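Local coordinates for uncharacterized protein A6V7T0 (PDB 3K12) that is of unknown function but belongs to the YjgF-like family and assembles as a trimer of small alpha/beta subunits, at residues M14-A28 with Q41-V53. Residues are numbered along the deposited sequence; the frame is centred on the assembly and turned at random.
Sequences MALHGNTVYIGGQVA and QILENIDRLLQSV
Gln26 of strand 20-26 packs against Ile42 and Asn45, where the alpha/beta fold of the YjgF-like family lays helix 35-52 on its mixed sheet, residues 41-52 running nearly antiparallel to strand 20-26 (161°). Followed outward, it is a worked example of a polar side chain whose stem makes apolar contacts and whose tip is hydrogen-bonded. Gln26 CB rests 3.7 Å from CG2 of Ile42, and CG lies against CG1 of Ile46. A bend at chi2 (-60°) brings the amide to Asn45: Gln26 OE1 accepts a bond from Asn45 ND2 (2.8 Å), the donor tilted 28° from the carbonyl plane, while NE2 comes near Leu49 CD1 and turns back to Gly24 O, which it meets from above the carbonyl plane. Bonds from both OE1 and NE2 thus help to set the amide's rotation. Farther along, Ile23 pushes CD1 between Leu49 CB (3.9 Å) and Leu50 CD2 (4.0 Å), and selenomethionine Met14, from the adjacent strand, sets CE 3.6 Å from Val53 CG1. Strand 106-113 extends this floor, with Val110 touching Ile46. Asn45 is itself positioned by Arg48, whose guanidinium also pairs with Glu6: NE and NH1 approach side-on, both gripping Asn45 OD1 from the same face of its plane.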
HETATM    1  N   MSE D  14      -6.258   7.447  11.931  1.00 10.69           N
HETATM    2  CA  MSE D  14      -5.050   8.117  11.557  1.00 10.85           C
HETATM    3  C   MSE D  14      -3.950   7.933  12.591  1.00 11.42           C
HETATM    4  O   MSE D  14      -4.210   7.971  13.795  1.00 12.57           O
HETATM    5  CB  MSE D  14      -5.350   9.616  11.293  1.00 11.76           C
HETATM    6  CG  MSE D  14      -4.127  10.434  10.959  1.00  9.99           C
HETATM    7 SE   MSE D  14      -4.545  12.241  10.375  1.00 19.74          SE
HETATM    8  CE  MSE D  14      -5.553  12.871  11.968  1.00 13.68           C
ATOM      9  N   ALA D  15      -2.723   7.764  12.128  1.00 11.33           N
ATOM     10  CA  ALA D  15      -1.558   7.708  13.003  1.00 12.77           C
ATOM     11  C   ALA D  15      -0.492   8.653  12.481  1.00 13.92           C
ATOM     12  O   ALA D  15      -0.217   8.678  11.261  1.00 14.50           O
ATOM     13  CB  ALA D  15      -1.003   6.260  13.129  1.00 14.01           C
ATOM     14  N   LEU D  16       0.097   9.447  13.369  1.00 14.34           N
ATOM     15  CA  LEU D  16       1.159  10.369  13.037  1.00 17.26           C
ATOM     16  C   LEU D  16       2.460   9.816  13.625  1.00 17.67           C
ATOM     17  O   LEU D  16       2.521   9.458  14.817  1.00 17.59           O
ATOM     18  CB  LEU D  16       0.834  11.749  13.636  1.00 18.13           C
ATOM     19  CG  LEU D  16       0.852  13.109  12.938  1.00 24.97           C
ATOM     20  CD1 LEU D  16       0.938  14.184  14.022  1.00 25.62           C
ATOM     21  CD2 LEU D  16       1.967  13.260  11.901  1.00 26.22           C
ATOM     22  N   HIS D  17       3.483   9.733  12.796  1.00 16.27           N
ATOM     23  CA  HIS D  17       4.826   9.307  13.207  1.00 16.77           C
ATOM     24  C   HIS D  17       5.805  10.371  12.781  1.00 17.38           C
ATOM     25  O   HIS D  17       6.146  10.464  11.608  1.00 15.71           O
ATOM     26  CB  HIS D  17       5.189   7.994  12.547  1.00 17.95           C
ATOM     27  CG  HIS D  17       6.545   7.492  12.929  1.00 18.52           C
ATOM     28  ND1 HIS D  17       7.415   6.922  12.023  1.00 21.82           N
ATOM     29  CD2 HIS D  17       7.191   7.489  14.122  1.00 20.27           C
ATOM     30  CE1 HIS D  17       8.527   6.572  12.643  1.00 21.60           C
ATOM     31  NE2 HIS D  17       8.420   6.912  13.915  1.00 20.99           N
ATOM     32  N   GLY D  18       6.210  11.215  13.729  1.00 18.76           N
ATOM     33  CA  GLY D  18       7.018  12.375  13.394  1.00 19.65           C
ATOM     34  C   GLY D  18       6.221  13.241  12.427  1.00 19.48           C
ATOM     35  O   GLY D  18       5.084  13.638  12.730  1.00 22.28           O
ATOM     36  N   ASN D  19       6.771  13.477  11.247  1.00 18.97           N
ATOM     37  CA  ASN D  19       6.018  14.274  10.268  1.00 18.61           C
ATOM     38  C   ASN D  19       5.443  13.467   9.099  1.00 16.96           C
ATOM     39  O   ASN D  19       5.182  13.994   8.023  1.00 16.66           O
ATOM     40  CB  ASN D  19       6.842  15.473   9.815  1.00 21.02           C
ATOM     41  CG  ASN D  19       6.982  16.527  10.922  1.00 23.49           C
ATOM     42  OD1 ASN D  19       6.046  16.780  11.708  1.00 26.85           O
ATOM     43  ND2 ASN D  19       8.147  17.124  10.998  1.00 30.17           N
ATOM     44  N   THR D  20       5.225  12.182   9.337  1.00 14.75           N
ATOM     45  CA  THR D  20       4.541  11.341   8.361  1.00 13.87           C
ATOM     46  C   THR D  20       3.189  10.917   8.912  1.00 12.99           C
ATOM     47  O   THR D  20       3.070  10.528  10.080  1.00 13.78           O
ATOM     48  CB  THR D  20       5.387  10.123   7.982  1.00 13.62           C
ATOM     49  OG1 THR D  20       6.640  10.583   7.475  1.00 16.61           O
ATOM     50  CG2 THR D  20       4.713   9.303   6.887  1.00 13.89           C
ATOM     51  N   VAL D  21       2.156  11.039   8.085  1.00 11.89           N
ATOM     52  CA  VAL D  21       0.785  10.748   8.433  1.00 11.42           C
ATOM     53  C   VAL D  21       0.321   9.492   7.727  1.00 11.30           C
ATOM     54  O   VAL D  21       0.489   9.366   6.506  1.00 11.48           O
ATOM     55  CB  VAL D  21      -0.115  11.906   7.905  1.00 12.80           C
ATOM     56  CG1 VAL D  21      -1.581  11.632   8.190  1.00 14.85           C
ATOM     57  CG2 VAL D  21       0.361  13.244   8.491  1.00 14.52           C
ATOM     58  N   TYR D  22      -0.282   8.571   8.474  1.00 10.82           N
ATOM     59  CA  TYR D  22      -0.894   7.371   7.910  1.00 10.02           C
ATOM     60  C   TYR D  22      -2.379   7.446   8.155  1.00 10.33           C
ATOM     61  O   TYR D  22      -2.801   7.622   9.295  1.00 10.60           O
ATOM     62  CB  TYR D  22      -0.326   6.063   8.558  1.00 10.92           C
ATOM     63  CG  TYR D  22       1.160   5.919   8.312  1.00 10.15           C
ATOM     64  CD1 TYR D  22       1.637   5.150   7.239  1.00 11.27           C
ATOM     65  CD2 TYR D  22       2.079   6.602   9.069  1.00 10.38           C
ATOM     66  CE1 TYR D  22       3.012   5.060   6.943  1.00 12.40           C
ATOM     67  CE2 TYR D  22       3.469   6.522   8.797  1.00 11.00           C
ATOM     68  CZ  TYR D  22       3.917   5.755   7.710  1.00 10.46           C
ATOM     69  OH  TYR D  22       5.267   5.669   7.436  1.00 13.29           O
ATOM     70  N   ILE D  23      -3.175   7.326   7.100  1.00  9.98           N
ATOM     71  CA  ILE D  23      -4.618   7.239   7.208  1.00 10.37           C
ATOM     72  C   ILE D  23      -5.068   5.903   6.618  1.00 10.15           C
ATOM     73  O   ILE D  23      -4.731   5.561   5.469  1.00 11.75           O
ATOM     74  CB  ILE D  23      -5.303   8.442   6.482  1.00  9.91           C
ATOM     75  CG1 ILE D  23      -4.950   9.750   7.205  1.00 12.06           C
ATOM     76  CG2 ILE D  23      -6.812   8.209   6.434  1.00 12.20           C
ATOM     77  CD1 ILE D  23      -5.398  10.987   6.420  1.00 14.77           C
ATOM     78  N   GLY D  24      -5.807   5.155   7.415  1.00 11.42           N
ATOM     79  CA  GLY D  24      -6.286   3.828   7.062  1.00 12.15           C
ATOM     80  C   GLY D  24      -7.394   3.828   6.033  1.00 12.06           C
ATOM     81  O   GLY D  24      -7.772   4.906   5.527  1.00 14.34           O
ATOM     82  N   GLY D  25      -7.948   2.658   5.758  1.00 12.67           N
ATOM     83  CA  GLY D  25      -8.924   2.499   4.697  1.00 13.13           C
ATOM     84  C   GLY D  25     -10.090   3.450   4.854  1.00 13.08           C
ATOM     85  O   GLY D  25     -10.783   3.467   5.890  1.00 14.41           O
ATOM     86  N   GLN D  26     -10.289   4.267   3.834  1.00 12.36           N
ATOM     87  CA  GLN D  26     -11.364   5.264   3.830  1.00 13.03           C
ATOM     88  C   GLN D  26     -12.435   4.885   2.834  1.00 13.04           C
ATOM     89  O   GLN D  26     -12.147   4.693   1.640  1.00 13.11           O
ATOM     90  CB  GLN D  26     -10.788   6.620   3.433  1.00 13.46           C
ATOM     91  CG  GLN D  26      -9.846   7.231   4.475  1.00 13.87           C
ATOM     92  CD  GLN D  26     -10.537   7.457   5.790  1.00 18.67           C
ATOM     93  OE1 GLN D  26     -11.563   8.110   5.842  1.00 22.64           O
ATOM     94  NE2 GLN D  26      -9.982   6.897   6.871  1.00 18.71           N
ATOM     95  N   VAL D  27     -13.681   4.796   3.312  1.00 13.30           N
ATOM     96  CA  VAL D  27     -14.843   4.500   2.456  1.00 15.03           C
ATOM     97  C   VAL D  27     -15.925   5.558   2.711  1.00 15.96           C
ATOM     98  O   VAL D  27     -15.832   6.309   3.676  1.00 15.99           O
ATOM     99  CB  VAL D  27     -15.415   3.103   2.710  1.00 16.14           C
ATOM    100  CG1 VAL D  27     -14.348   2.045   2.430  1.00 17.38           C
ATOM    101  CG2 VAL D  27     -15.911   2.989   4.151  1.00 18.02           C
ATOM    102  N   ALA D  28     -16.928   5.616   1.841  1.00 17.27           N
ATOM    103  CA  ALA D  28     -17.964   6.648   1.960  1.00 19.22           C
ATOM    104  C   ALA D  28     -18.869   6.359   3.149  1.00 20.64           C
ATOM    105  O   ALA D  28     -19.383   5.255   3.277  1.00 21.21           O
ATOM    106  CB  ALA D  28     -18.797   6.694   0.677  1.00 18.32           C
ATOM    107  N   GLN D  41     -16.836  12.220  -0.930  1.00 16.44           N
ATOM    108  CA  GLN D  41     -16.977  11.957   0.520  1.00 16.11           C
ATOM    109  C   GLN D  41     -15.648  11.526   1.143  1.00 15.38           C
ATOM    110  O   GLN D  41     -15.259  12.021   2.211  1.00 15.54           O
ATOM    111  CB  GLN D  41     -18.003  10.879   0.825  1.00 16.54           C
ATOM    112  CG  GLN D  41     -19.472  11.290   0.631  1.00 19.56           C
ATOM    113  CD  GLN D  41     -20.390  10.129   0.914  1.00 20.72           C
ATOM    114  OE1 GLN D  41     -20.386   9.573   2.016  1.00 21.48           O
ATOM    115  NE2 GLN D  41     -21.160   9.715  -0.099  1.00 25.47           N
ATOM    116  N   ILE D  42     -14.970  10.596   0.468  1.00 14.31           N
ATOM    117  CA  ILE D  42     -13.703  10.061   0.949  1.00 13.82           C
ATOM    118  C   ILE D  42     -12.632  11.132   0.950  1.00 11.98           C
ATOM    119  O   ILE D  42     -11.942  11.305   1.945  1.00 12.19           O
ATOM    120  CB  ILE D  42     -13.282   8.842   0.113  1.00 13.22           C
ATOM    121  CG1 ILE D  42     -14.185   7.639   0.421  1.00 13.52           C
ATOM    122  CG2 ILE D  42     -11.787   8.501   0.355  1.00 15.36           C
ATOM    123  CD1 ILE D  42     -14.134   6.573  -0.643  1.00 16.45           C
ATOM    124  N   LEU D  43     -12.478  11.863  -0.163  1.00 12.07           N
ATOM    125  CA  LEU D  43     -11.482  12.896  -0.201  1.00 13.53           C
ATOM    126  C   LEU D  43     -11.760  14.000   0.802  1.00 13.04           C
ATOM    127  O   LEU D  43     -10.819  14.574   1.360  1.00 13.10           O
ATOM    128  CB  LEU D  43     -11.318  13.469  -1.616  1.00 13.45           C
ATOM    129  CG  LEU D  43     -10.728  12.461  -2.628  1.00 13.76           C
ATOM    130  CD1 LEU D  43     -10.925  13.017  -4.057  1.00 16.33           C
ATOM    131  CD2 LEU D  43      -9.256  12.271  -2.370  1.00 15.53           C
ATOM    132  N   GLU D  44     -13.053  14.303   1.038  1.00 14.71           N
ATOM    133  CA  GLU D  44     -13.337  15.299   2.069  0.50 15.06           C
ATOM    134  C   GLU D  44     -12.956  14.815   3.468  1.00 14.69           C
ATOM    135  O   GLU D  44     -12.405  15.600   4.256  1.00 15.02           O
ATOM    136  CB  GLU D  44     -14.786  15.757   2.076  0.50 15.95           C
ATOM    137  CG  GLU D  44     -14.989  16.714   3.227  0.50 16.41           C
ATOM    138  CD  GLU D  44     -16.275  17.458   3.174  0.50 20.64           C
ATOM    139  OE1 GLU D  44     -16.235  18.694   3.369  0.50 17.83           O
ATOM    140  OE2 GLU D  44     -17.310  16.798   2.961  0.50 22.95           O
ATOM    141  N   ASN D  45     -13.220  13.549   3.777  1.00 14.15           N
ATOM    142  CA  ASN D  45     -12.845  13.053   5.102  1.00 13.86           C
ATOM    143  C   ASN D  45     -11.320  13.011   5.259  1.00 12.66           C
ATOM    144  O   ASN D  45     -10.774  13.355   6.326  1.00 12.40           O
ATOM    145  CB  ASN D  45     -13.422  11.666   5.379  1.00 14.39           C
ATOM    146  CG  ASN D  45     -13.367  11.320   6.869  1.00 17.75           C
ATOM    147  OD1 ASN D  45     -13.899  12.081   7.706  1.00 21.00           O
ATOM    148  ND2 ASN D  45     -12.718  10.198   7.223  1.00 20.37           N
ATOM    149  N   ILE D  46     -10.603  12.643   4.185  1.00 12.88           N
ATOM    150  CA  ILE D  46      -9.147  12.761   4.199  1.00 13.17           C
ATOM    151  C   ILE D  46      -8.681  14.184   4.481  1.00 12.65           C
ATOM    152  O   ILE D  46      -7.764  14.420   5.256  1.00 14.31           O
ATOM    153  CB  ILE D  46      -8.527  12.168   2.901  1.00 13.25           C
ATOM    154  CG1 ILE D  46      -8.721  10.638   2.885  1.00 13.61           C
ATOM    155  CG2 ILE D  46      -7.053  12.494   2.769  1.00 14.30           C
ATOM    156  CD1 ILE D  46      -8.658  10.018   1.477  1.00 14.14           C
ATOM    157  N   ASP D  47      -9.344  15.142   3.819  1.00 13.62           N
ATOM    158  CA  ASP D  47      -9.012  16.556   3.996  1.00 13.99           C
ATOM    159  C   ASP D  47      -9.142  16.964   5.461  1.00 12.35           C
ATOM    160  O   ASP D  47      -8.294  17.652   6.000  1.00 12.82           O
ATOM    161  CB  ASP D  47      -9.944  17.443   3.126  1.00 14.12           C
ATOM    162  CG  ASP D  47      -9.200  18.585   2.443  1.00 16.40           C
ATOM    163  OD1 ASP D  47      -8.174  18.348   1.815  1.00 17.04           O
ATOM    164  OD2 ASP D  47      -9.682  19.740   2.467  1.00 17.71           O
ATOM    165  N   ARG D  48     -10.255  16.553   6.061  1.00 12.82           N
ATOM    166  CA  ARG D  48     -10.574  16.907   7.463  1.00 13.95           C
ATOM    167  C   ARG D  48      -9.509  16.323   8.372  1.00 13.28           C
ATOM    168  O   ARG D  48      -8.975  17.012   9.230  1.00 14.38           O
ATOM    169  CB  ARG D  48     -11.940  16.395   7.839  1.00 15.58           C
ATOM    170  CG  ARG D  48     -12.303  16.601   9.300  1.00 17.51           C
ATOM    171  CD  ARG D  48     -13.626  15.945   9.646  1.00 19.85           C
ATOM    172  NE  ARG D  48     -13.551  14.492   9.616  1.00 21.20           N
ATOM    173  CZ  ARG D  48     -13.012  13.746  10.589  1.00 21.52           C
ATOM    174  NH1 ARG D  48     -12.993  12.434  10.473  1.00 24.00           N
ATOM    175  NH2 ARG D  48     -12.490  14.299  11.673  1.00 23.06           N
ATOM    176  N   LEU D  49      -9.188  15.046   8.138  1.00 13.21           N
ATOM    177  CA  LEU D  49      -8.185  14.378   8.940  1.00 13.03           C
ATOM    178  C   LEU D  49      -6.817  15.030   8.808  1.00 13.25           C
ATOM    179  O   LEU D  49      -6.176  15.352   9.813  1.00 12.42           O
ATOM    180  CB  LEU D  49      -8.111  12.899   8.557  1.00 12.75           C
ATOM    181  CG  LEU D  49      -9.240  12.001   9.046  1.00 13.61           C
ATOM    182  CD1 LEU D  49      -9.264  10.646   8.345  1.00 14.00           C
ATOM    183  CD2 LEU D  49      -9.120  11.822  10.564  1.00 14.55           C
ATOM    184  N   LEU D  50      -6.401  15.320   7.564  1.00 12.76           N
ATOM    185  CA  LEU D  50      -5.123  15.976   7.332  1.00 13.69           C
ATOM    186  C   LEU D  50      -5.060  17.334   8.021  1.00 13.94           C
ATOM    187  O   LEU D  50      -4.109  17.654   8.694  1.00 14.29           O
ATOM    188  CB  LEU D  50      -4.881  16.175   5.833  1.00 13.67           C
ATOM    189  CG  LEU D  50      -4.573  14.874   5.113  1.00 13.87           C
ATOM    190  CD1 LEU D  50      -4.579  15.107   3.598  1.00 16.79           C
ATOM    191  CD2 LEU D  50      -3.231  14.209   5.610  1.00 16.21           C
ATOM    192  N   GLN D  51      -6.086  18.144   7.827  1.00 15.33           N
ATOM    193  CA  GLN D  51      -6.027  19.503   8.374  1.00 15.50           C
ATOM    194  C   GLN D  51      -6.024  19.509   9.903  1.00 16.46           C
ATOM    195  O   GLN D  51      -5.420  20.405  10.520  1.00 17.80           O
ATOM    196  CB  GLN D  51      -7.173  20.352   7.812  1.00 15.66           C
ATOM    197  CG  GLN D  51      -6.984  20.622   6.329  1.00 17.32           C
ATOM    198  CD  GLN D  51      -7.962  21.592   5.725  1.00 20.32           C
ATOM    199  OE1 GLN D  51      -7.878  21.884   4.521  1.00 23.63           O
ATOM    200  NE2 GLN D  51      -8.875  22.114   6.536  1.00 22.37           N
ATOM    201  N   SER D  52      -6.643  18.491  10.497  1.00 15.61           N
ATOM    202  CA  SER D  52      -6.690  18.395  11.970  1.00 16.91           C
ATOM    203  C   SER D  52      -5.304  18.275  12.597  1.00 18.12           C
ATOM    204  O   SER D  52      -5.133  18.566  13.790  1.00 19.33           O
ATOM    205  CB  SER D  52      -7.610  17.263  12.428  1.00 16.88           C
ATOM    206  OG  SER D  52      -6.966  15.996  12.346  1.00 16.61           O
ATOM    207  N   VAL D  53      -4.329  17.798  11.819  1.00 17.75           N
ATOM    208  CA  VAL D  53      -2.948  17.678  12.300  1.00 17.77           C
ATOM    209  C   VAL D  53      -1.977  18.636  11.632  1.00 18.27           C
ATOM    210  O   VAL D  53      -0.783  18.538  11.814  1.00 18.98           O
ATOM    211  CB  VAL D  53      -2.430  16.203  12.249  1.00 17.90           C
ATOM    212  CG1 VAL D  53      -3.299  15.348  13.148  1.00 18.84           C
ATOM    213  CG2 VAL D  53      -2.409  15.660  10.838  1.00 15.72           C
TER